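Local structure of pectinesterase (Sitophilus oryzae, 4PMH) at residues A[96-110]-A[163-177]. The protein catalyses the hydrolysis of methyl esters in pectin, releasing methanol, and probably serves the weevil in digesting plant cell walls. Residues are numbered along the deposited sequence; the frame is centred on the assembly and turned at random.
Sequences SSPSDTLITLNMPAQ and NLSIENSAKNTGDQQ
Asn168 reads the backbone of Met107 with both ends of its amide: OD1 accepts from Met107 N at 3.0 Å, while ND2 donates to Met107 O at 2.9 Å. With CG anti to the backbone N (chi1 -167°), the amide extends towards Met107, where the chain continues beyond the neighbouring strand; Met107 O lies in its plane, although the donor stands well above the carbonyl plane of Met107. ND2 also bonds Val179 O, so this buried amide links the backbones of Met107 and Val179. Replacing this side chain by that of alanine is likely to leave Met107 N and O without these partners and free the chain beyond strand 101-105 to shift. Nearer the solvent, Asn106 and Asn172 approach from opposite directions with amide planes only 4° apart. Asn172 ND2 meets a lone pair of Asn106 OD1 at 3.0 Å, the return bond from Asn106 ND2 to Asn172 OD1 is weak, and Gln176 OE1 takes a second bond from Asn172 ND2. Strands 101-105 and 165-168 run parallel, their axes 15° apart, as neighbouring strands, from successive coils, in one sheet of the right-handed parallel beta-helix typical of pectin methylesterases; Ile103 and Ile166 point to one face, Thr104 and Glu167 to the other. On that second face Thr104 and Glu167 lie side by side, and Thr104 OG1 donates to the anti side of Glu167 OE1 at 2.9 Å. At the start of the strands Ser165 OG donates to Pro98 O from above the carbonyl plane, at 2.8 Å, and is bonded to Arg194 as well. Past the strands, Gln110 NE2 reaches Gln177 OE1 in its carbonyl plane at 2.7 Å, and Ala109 N bonds Gln177 O; Gln177, which probably binds substrate, lies beside Asp200, the probable proton donor.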
ATOM      1  N   SER A  96      -5.254 -17.885  14.858  1.00 20.67           N
ATOM      2  CA  SER A  96      -3.854 -18.198  15.144  1.00 24.24           C
ATOM      3  C   SER A  96      -2.917 -17.643  14.073  1.00 24.03           C
ATOM      4  O   SER A  96      -1.765 -17.295  14.363  1.00 23.45           O
ATOM      5  CB  SER A  96      -3.638 -19.719  15.256  1.00 25.79           C
ATOM      6  OG  SER A  96      -2.272 -19.981  15.526  1.00 31.05           O
ATOM      7  N   SER A  97      -3.437 -17.577  12.846  1.00 23.42           N
ATOM      8  CA  SER A  97      -2.727 -17.080  11.684  1.00 23.96           C
ATOM      9  C   SER A  97      -3.541 -15.922  11.085  1.00 21.77           C
ATOM     10  O   SER A  97      -4.762 -15.912  11.202  1.00 19.37           O
ATOM     11  CB  SER A  97      -2.591 -18.220  10.670  1.00 25.79           C
ATOM     12  OG  SER A  97      -2.454 -17.751   9.338  1.00 30.20           O
ATOM     13  N   PRO A  98      -2.879 -14.958  10.412  1.00 20.55           N
ATOM     14  CA  PRO A  98      -3.673 -13.882   9.792  1.00 19.72           C
ATOM     15  C   PRO A  98      -4.597 -14.369   8.684  1.00 19.36           C
ATOM     16  O   PRO A  98      -5.564 -13.687   8.351  1.00 19.06           O
ATOM     17  CB  PRO A  98      -2.617 -12.940   9.196  1.00 19.98           C
ATOM     18  CG  PRO A  98      -1.359 -13.752   9.095  1.00 20.83           C
ATOM     19  CD  PRO A  98      -1.425 -14.749  10.234  1.00 21.19           C
ATOM     20  N   SER A  99      -4.309 -15.534   8.121  1.00 19.37           N
ATOM     21  CA  SER A  99      -5.193 -16.115   7.094  1.00 20.22           C
ATOM     22  C   SER A  99      -6.545 -16.579   7.656  1.00 19.95           C
ATOM     23  O   SER A  99      -7.500 -16.776   6.894  1.00 19.36           O
ATOM     24  CB  SER A  99      -4.477 -17.259   6.372  1.00 21.84           C
ATOM     25  OG  SER A  99      -4.136 -18.279   7.290  1.00 23.13           O
ATOM     26  N   ASP A 100      -6.628 -16.728   8.982  1.00 18.72           N
ATOM     27  CA  ASP A 100      -7.845 -17.169   9.650  1.00 20.29           C
ATOM     28  C   ASP A 100      -8.964 -16.097   9.724  1.00 19.45           C
ATOM     29  O   ASP A 100     -10.088 -16.404  10.092  1.00 19.84           O
ATOM     30  CB  ASP A 100      -7.515 -17.640  11.077  1.00 21.70           C
ATOM     31  CG  ASP A 100      -6.647 -18.892  11.100  1.00 23.74           C
ATOM     32  OD1 ASP A 100      -6.663 -19.646  10.103  1.00 24.60           O
ATOM     33  OD2 ASP A 100      -5.928 -19.111  12.106  1.00 25.55           O
ATOM     34  N   THR A 101      -8.638 -14.844   9.426  1.00 17.80           N
ATOM     35  CA  THR A 101      -9.600 -13.764   9.462  1.00 17.03           C
ATOM     36  C   THR A 101      -9.505 -13.010   8.146  1.00 16.66           C
ATOM     37  O   THR A 101      -8.508 -12.364   7.880  1.00 16.61           O
ATOM     38  CB  THR A 101      -9.322 -12.836  10.646  1.00 16.98           C
ATOM     39  OG1 THR A 101      -9.204 -13.620  11.841  1.00 17.38           O
ATOM     40  CG2 THR A 101     -10.452 -11.830  10.797  1.00 17.07           C
ATOM     41  N   LEU A 102     -10.531 -13.132   7.314  1.00 15.56           N
ATOM     42  CA  LEU A 102     -10.487 -12.640   5.934  1.00 15.18           C
ATOM     43  C   LEU A 102     -11.648 -11.680   5.659  1.00 14.78           C
ATOM     44  O   LEU A 102     -12.817 -12.048   5.811  1.00 15.85           O
ATOM     45  CB  LEU A 102     -10.548 -13.812   4.967  1.00 15.50           C
ATOM     46  CG  LEU A 102     -10.687 -13.458   3.479  1.00 15.64           C
ATOM     47  CD1 LEU A 102      -9.448 -12.697   3.032  1.00 15.73           C
ATOM     48  CD2 LEU A 102     -10.904 -14.695   2.620  1.00 16.33           C
ATOM     49  N   ILE A 103     -11.316 -10.449   5.277  1.00 13.96           N
ATOM     50  CA  ILE A 103     -12.272  -9.451   4.912  1.00 13.59           C
ATOM     51  C   ILE A 103     -12.139  -9.299   3.407  1.00 14.23           C
ATOM     52  O   ILE A 103     -11.095  -8.864   2.937  1.00 13.90           O
ATOM     53  CB  ILE A 103     -11.945  -8.116   5.596  1.00 13.76           C
ATOM     54  CG1 ILE A 103     -11.767  -8.316   7.113  1.00 13.73           C
ATOM     55  CG2 ILE A 103     -13.028  -7.088   5.306  1.00 13.80           C
ATOM     56  CD1 ILE A 103     -11.194  -7.115   7.824  1.00 13.65           C
ATOM     57  N   THR A 104     -13.164  -9.676   2.651  1.00 13.80           N
ATOM     58  CA  THR A 104     -12.997  -9.791   1.218  1.00 14.61           C
ATOM     59  C   THR A 104     -14.222  -9.370   0.414  1.00 14.44           C
ATOM     60  O   THR A 104     -15.351  -9.640   0.823  1.00 14.53           O
ATOM     61  CB  THR A 104     -12.612 -11.244   0.817  1.00 14.68           C
ATOM     62  OG1 THR A 104     -12.478 -11.317  -0.605  1.00 16.08           O
ATOM     63  CG2 THR A 104     -13.655 -12.293   1.264  1.00 15.12           C
ATOM     64  N   LEU A 105     -13.980  -8.743  -0.733  1.00 14.47           N
ATOM     65  CA  LEU A 105     -15.035  -8.430  -1.700  1.00 15.27           C
ATOM     66  C   LEU A 105     -14.443  -8.443  -3.098  1.00 15.36           C
ATOM     67  O   LEU A 105     -13.235  -8.286  -3.240  1.00 14.61           O
ATOM     68  CB  LEU A 105     -15.611  -7.043  -1.423  1.00 15.59           C
ATOM     69  CG  LEU A 105     -16.534  -6.865  -0.229  1.00 15.92           C
ATOM     70  CD1 LEU A 105     -16.787  -5.395   0.027  1.00 16.07           C
ATOM     71  CD2 LEU A 105     -17.846  -7.599  -0.462  1.00 16.18           C
ATOM     72  N   ASN A 106     -15.288  -8.675  -4.108  1.00 15.33           N
ATOM     73  CA  ASN A 106     -14.929  -8.502  -5.534  1.00 15.93           C
ATOM     74  C   ASN A 106     -15.562  -7.177  -5.942  1.00 16.26           C
ATOM     75  O   ASN A 106     -16.742  -7.118  -6.299  1.00 14.82           O
ATOM     76  CB  ASN A 106     -15.489  -9.660  -6.383  1.00 16.89           C
ATOM     77  CG  ASN A 106     -15.116  -9.575  -7.868  1.00 17.76           C
ATOM     78  OD1 ASN A 106     -14.744  -8.528  -8.398  1.00 15.96           O
ATOM     79  ND2 ASN A 106     -15.275 -10.701  -8.561  1.00 19.67           N
ATOM     80  N   MET A 107     -14.786  -6.105  -5.850  1.00 16.37           N
ATOM     81  CA  MET A 107     -15.331  -4.761  -5.972  1.00 16.15           C
ATOM     82  C   MET A 107     -14.321  -3.860  -6.645  1.00 16.03           C
ATOM     83  O   MET A 107     -13.604  -3.105  -5.972  1.00 16.39           O
ATOM     84  CB  MET A 107     -15.712  -4.206  -4.595  1.00 16.68           C
ATOM     85  CG  MET A 107     -16.551  -2.926  -4.666  1.00 17.16           C
ATOM     86  SD  MET A 107     -17.276  -2.457  -3.078  1.00 18.30           S
ATOM     87  CE  MET A 107     -15.861  -1.770  -2.226  1.00 17.94           C
ATOM     88  N   PRO A 108     -14.253  -3.933  -7.983  1.00 15.79           N
ATOM     89  CA  PRO A 108     -13.341  -3.057  -8.721  1.00 15.54           C
ATOM     90  C   PRO A 108     -13.779  -1.588  -8.774  1.00 14.66           C
ATOM     91  O   PRO A 108     -14.914  -1.251  -8.424  1.00 13.58           O
ATOM     92  CB  PRO A 108     -13.344  -3.665 -10.133  1.00 16.09           C
ATOM     93  CG  PRO A 108     -14.715  -4.267 -10.274  1.00 15.86           C
ATOM     94  CD  PRO A 108     -15.044  -4.798  -8.885  1.00 16.13           C
ATOM     95  N   ALA A 109     -12.866  -0.728  -9.216  1.00 14.59           N
ATOM     96  CA  ALA A 109     -13.183   0.688  -9.471  1.00 14.83           C
ATOM     97  C   ALA A 109     -14.346   0.824 -10.457  1.00 15.30           C
ATOM     98  O   ALA A 109     -15.077   1.822 -10.427  1.00 14.67           O
ATOM     99  CB  ALA A 109     -11.980   1.414 -10.029  1.00 14.66           C
ATOM    100  N   GLN A 110     -14.498  -0.178 -11.319  1.00 15.91           N
ATOM    101  CA  GLN A 110     -15.499  -0.148 -12.388  1.00 17.09           C
ATOM    102  C   GLN A 110     -16.902  -0.483 -11.882  1.00 17.70           C
ATOM    103  O   GLN A 110     -17.880  -0.375 -12.631  1.00 17.81           O
ATOM    104  CB  GLN A 110     -15.058  -1.092 -13.519  1.00 18.39           C
ATOM    105  CG  GLN A 110     -13.860  -0.595 -14.342  1.00 18.91           C
ATOM    106  CD  GLN A 110     -12.519  -0.570 -13.598  1.00 20.04           C
ATOM    107  OE1 GLN A 110     -12.263  -1.355 -12.666  1.00 19.21           O
ATOM    108  NE2 GLN A 110     -11.635   0.319 -14.040  1.00 21.30           N
ATOM    109  N   ASN A 163      -2.803  -9.080  12.281  1.00 12.23           N
ATOM    110  CA  ASN A 163      -3.239 -10.475  12.232  1.00 12.40           C
ATOM    111  C   ASN A 163      -4.558 -10.693  11.465  1.00 12.16           C
ATOM    112  O   ASN A 163      -5.487 -11.307  11.947  1.00 12.01           O
ATOM    113  CB  ASN A 163      -3.350 -11.038  13.661  1.00 13.54           C
ATOM    114  CG  ASN A 163      -3.476 -12.557  13.686  1.00 14.74           C
ATOM    115  OD1 ASN A 163      -2.896 -13.243  12.854  1.00 17.23           O
ATOM    116  ND2 ASN A 163      -4.218 -13.080  14.646  1.00 16.02           N
ATOM    117  N   LEU A 164      -4.632 -10.221  10.240  1.00 11.67           N
ATOM    118  CA  LEU A 164      -5.828 -10.461   9.473  1.00 12.08           C
ATOM    119  C   LEU A 164      -5.518 -10.281   7.998  1.00 11.77           C
ATOM    120  O   LEU A 164      -4.437  -9.804   7.624  1.00 11.78           O
ATOM    121  CB  LEU A 164      -6.965  -9.531   9.947  1.00 12.65           C
ATOM    122  CG  LEU A 164      -6.710  -8.024   9.969  1.00 13.33           C
ATOM    123  CD1 LEU A 164      -6.752  -7.441   8.559  1.00 13.74           C
ATOM    124  CD2 LEU A 164      -7.717  -7.309  10.859  1.00 14.06           C
ATOM    125  N   SER A 165      -6.464 -10.694   7.174  1.00 12.03           N
ATOM    126  CA  SER A 165      -6.307 -10.670   5.730  1.00 12.19           C
ATOM    127  C   SER A 165      -7.349  -9.736   5.119  1.00 11.96           C
ATOM    128  O   SER A 165      -8.544  -9.818   5.439  1.00 12.05           O
ATOM    129  CB  SER A 165      -6.496 -12.083   5.169  1.00 12.43           C
ATOM    130  OG  SER A 165      -5.523 -13.009   5.649  1.00 12.13           O
ATOM    131  N   ILE A 166      -6.910  -8.883   4.203  1.00 11.70           N
ATOM    132  CA  ILE A 166      -7.807  -8.007   3.483  1.00 11.77           C
ATOM    133  C   ILE A 166      -7.633  -8.278   2.006  1.00 12.13           C
ATOM    134  O   ILE A 166      -6.515  -8.264   1.497  1.00 11.76           O
ATOM    135  CB  ILE A 166      -7.518  -6.498   3.740  1.00 11.39           C
ATOM    136  CG1 ILE A 166      -7.492  -6.175   5.245  1.00 11.52           C
ATOM    137  CG2 ILE A 166      -8.560  -5.640   3.058  1.00 11.08           C
ATOM    138  CD1 ILE A 166      -6.836  -4.857   5.592  1.00 11.53           C
ATOM    139  N   GLU A 167      -8.743  -8.485   1.313  1.00 12.61           N
ATOM    140  CA  GLU A 167      -8.692  -8.853  -0.080  1.00 13.47           C
ATOM    141  C   GLU A 167      -9.718  -8.106  -0.900  1.00 13.02           C
ATOM    142  O   GLU A 167     -10.878  -8.007  -0.516  1.00 13.02           O
ATOM    143  CB  GLU A 167      -8.959 -10.362  -0.230  1.00 14.00           C
ATOM    144  CG  GLU A 167      -9.140 -10.800  -1.675  1.00 14.84           C
ATOM    145  CD  GLU A 167      -9.250 -12.295  -1.789  1.00 15.73           C
ATOM    146  OE1 GLU A 167     -10.092 -12.866  -1.069  1.00 15.69           O
ATOM    147  OE2 GLU A 167      -8.477 -12.882  -2.577  1.00 17.35           O
ATOM    148  N   ASN A 168      -9.285  -7.617  -2.056  1.00 13.59           N
ATOM    149  CA  ASN A 168     -10.221  -7.245  -3.113  1.00 13.65           C
ATOM    150  C   ASN A 168      -9.935  -8.170  -4.306  1.00 14.42           C
ATOM    151  O   ASN A 168      -8.901  -8.076  -4.965  1.00 13.78           O
ATOM    152  CB  ASN A 168     -10.095  -5.763  -3.457  1.00 13.51           C
ATOM    153  CG  ASN A 168     -11.253  -5.253  -4.305  1.00 12.89           C
ATOM    154  OD1 ASN A 168     -11.882  -6.013  -5.059  1.00 12.13           O
ATOM    155  ND2 ASN A 168     -11.550  -3.960  -4.175  1.00 12.34           N
ATOM    156  N   SER A 169     -10.864  -9.081  -4.551  1.00 15.95           N
ATOM    157  CA  SER A 169     -10.614 -10.249  -5.386  1.00 17.86           C
ATOM    158  C   SER A 169     -10.918  -9.983  -6.855  1.00 20.05           C
ATOM    159  O   SER A 169     -10.857 -10.890  -7.666  1.00 22.81           O
ATOM    160  CB  SER A 169     -11.424 -11.448  -4.891  1.00 18.34           C
ATOM    161  OG  SER A 169     -12.830 -11.219  -4.943  1.00 18.75           O
ATOM    162  N   ALA A 170     -11.221  -8.744  -7.202  1.00 20.79           N
ATOM    163  CA  ALA A 170     -11.533  -8.407  -8.594  1.00 22.74           C
ATOM    164  C   ALA A 170     -10.359  -8.707  -9.522  1.00 25.14           C
ATOM    165  O   ALA A 170      -9.269  -8.145  -9.361  1.00 25.57           O
ATOM    166  CB  ALA A 170     -11.931  -6.951  -8.723  1.00 21.60           C
ATOM    167  N   LYS A 171     -10.611  -9.602 -10.472  1.00 26.54           N
ATOM    168  CA  LYS A 171      -9.696  -9.911 -11.564  1.00 30.28           C
ATOM    169  C   LYS A 171     -10.509 -10.155 -12.871  1.00 28.63           C
ATOM    170  O   LYS A 171     -10.131 -10.959 -13.719  1.00 28.29           O
ATOM    171  CB  LYS A 171      -8.835 -11.132 -11.202  1.00 32.75           C
ATOM    172  CG  LYS A 171      -9.622 -12.313 -10.643  1.00 35.31           C
ATOM    173  CD  LYS A 171      -8.727 -13.499 -10.295  1.00 38.22           C
ATOM    174  CE  LYS A 171      -8.654 -14.525 -11.419  1.00 41.53           C
ATOM    175  NZ  LYS A 171      -7.984 -15.788 -10.980  1.00 44.19           N
ATOM    176  N   ASN A 172     -11.593  -9.404 -13.036  1.00 26.03           N
ATOM    177  CA  ASN A 172     -12.629  -9.721 -14.031  1.00 24.93           C
ATOM    178  C   ASN A 172     -12.185  -9.427 -15.480  1.00 26.51           C
ATOM    179  O   ASN A 172     -12.547 -10.157 -16.412  1.00 25.96           O
ATOM    180  CB  ASN A 172     -13.918  -8.978 -13.654  1.00 23.91           C
ATOM    181  CG  ASN A 172     -14.334  -9.251 -12.212  1.00 23.27           C
ATOM    182  OD1 ASN A 172     -14.766 -10.351 -11.887  1.00 22.26           O
ATOM    183  ND2 ASN A 172     -14.188  -8.256 -11.339  1.00 23.01           N
ATOM    184  N   THR A 173     -11.414  -8.349 -15.645  1.00 27.16           N
ATOM    185  CA  THR A 173     -10.690  -8.047 -16.883  1.00 28.29           C
ATOM    186  C   THR A 173      -9.265  -7.647 -16.510  1.00 29.76           C
ATOM    187  O   THR A 173      -8.967  -7.420 -15.341  1.00 29.47           O
ATOM    188  CB  THR A 173     -11.309  -6.868 -17.654  1.00 27.64           C
ATOM    189  OG1 THR A 173     -10.968  -5.637 -16.999  1.00 26.90           O
ATOM    190  CG2 THR A 173     -12.842  -6.989 -17.756  1.00 27.95           C
ATOM    191  N   GLY A 174      -8.396  -7.530 -17.512  1.00 29.73           N
ATOM    192  CA  GLY A 174      -7.035  -7.051 -17.289  1.00 29.75           C
ATOM    193  C   GLY A 174      -6.943  -5.553 -17.020  1.00 29.90           C
ATOM    194  O   GLY A 174      -5.878  -5.049 -16.723  1.00 30.62           O
ATOM    195  N   ASP A 175      -8.047  -4.824 -17.142  1.00 30.35           N
ATOM    196  CA  ASP A 175      -8.032  -3.371 -16.950  1.00 31.06           C
ATOM    197  C   ASP A 175      -8.562  -2.894 -15.585  1.00 28.12           C
ATOM    198  O   ASP A 175      -8.535  -1.693 -15.315  1.00 29.65           O
ATOM    199  CB  ASP A 175      -8.835  -2.673 -18.075  1.00 33.08           C
ATOM    200  CG  ASP A 175      -8.047  -2.524 -19.391  1.00 35.62           C
ATOM    201  OD1 ASP A 175      -6.871  -2.940 -19.463  1.00 37.33           O
ATOM    202  OD2 ASP A 175      -8.620  -1.975 -20.366  1.00 38.41           O
ATOM    203  N   GLN A 176      -9.040  -3.791 -14.727  1.00 26.25           N
ATOM    204  CA  GLN A 176      -9.682  -3.353 -13.473  1.00 24.03           C
ATOM    205  C   GLN A 176      -8.704  -3.031 -12.326  1.00 22.65           C
ATOM    206  O   GLN A 176      -7.809  -3.798 -12.057  1.00 24.14           O
ATOM    207  CB  GLN A 176     -10.697  -4.393 -12.987  1.00 23.88           C
ATOM    208  CG  GLN A 176     -11.912  -4.560 -13.907  1.00 24.59           C
ATOM    209  CD  GLN A 176     -12.991  -5.413 -13.281  1.00 24.96           C
ATOM    210  OE1 GLN A 176     -12.735  -6.157 -12.326  1.00 23.79           O
ATOM    211  NE2 GLN A 176     -14.215  -5.308 -13.803  1.00 25.91           N
ATOM    212  N   GLN A 177      -8.934  -1.904 -11.648  1.00 21.18           N
ATOM    213  CA  GLN A 177      -8.219  -1.518 -10.426  1.00 19.52           C
ATOM    214  C   GLN A 177      -9.111  -1.903  -9.261  1.00 17.53           C
ATOM    215  O   GLN A 177     -10.324  -1.742  -9.353  1.00 16.73           O
ATOM    216  CB  GLN A 177      -7.997   0.008 -10.368  1.00 20.22           C
ATOM    217  CG  GLN A 177      -7.238   0.620 -11.544  1.00 21.49           C
ATOM    218  CD  GLN A 177      -8.119   0.861 -12.773  1.00 23.96           C
ATOM    219  OE1 GLN A 177      -9.342   0.742 -12.717  1.00 23.91           O
ATOM    220  NE2 GLN A 177      -7.487   1.202 -13.894  1.00 27.07           N
TER
HETATM  221  O   HOH W   1      -0.793 -14.760  13.964  1.00 36.24           O
HETATM  222  O   HOH W   2      -6.655 -14.000  12.401  1.00 13.95           O
HETATM  223  O   HOH W   3     -14.141 -11.824  -2.675  1.00 25.57           O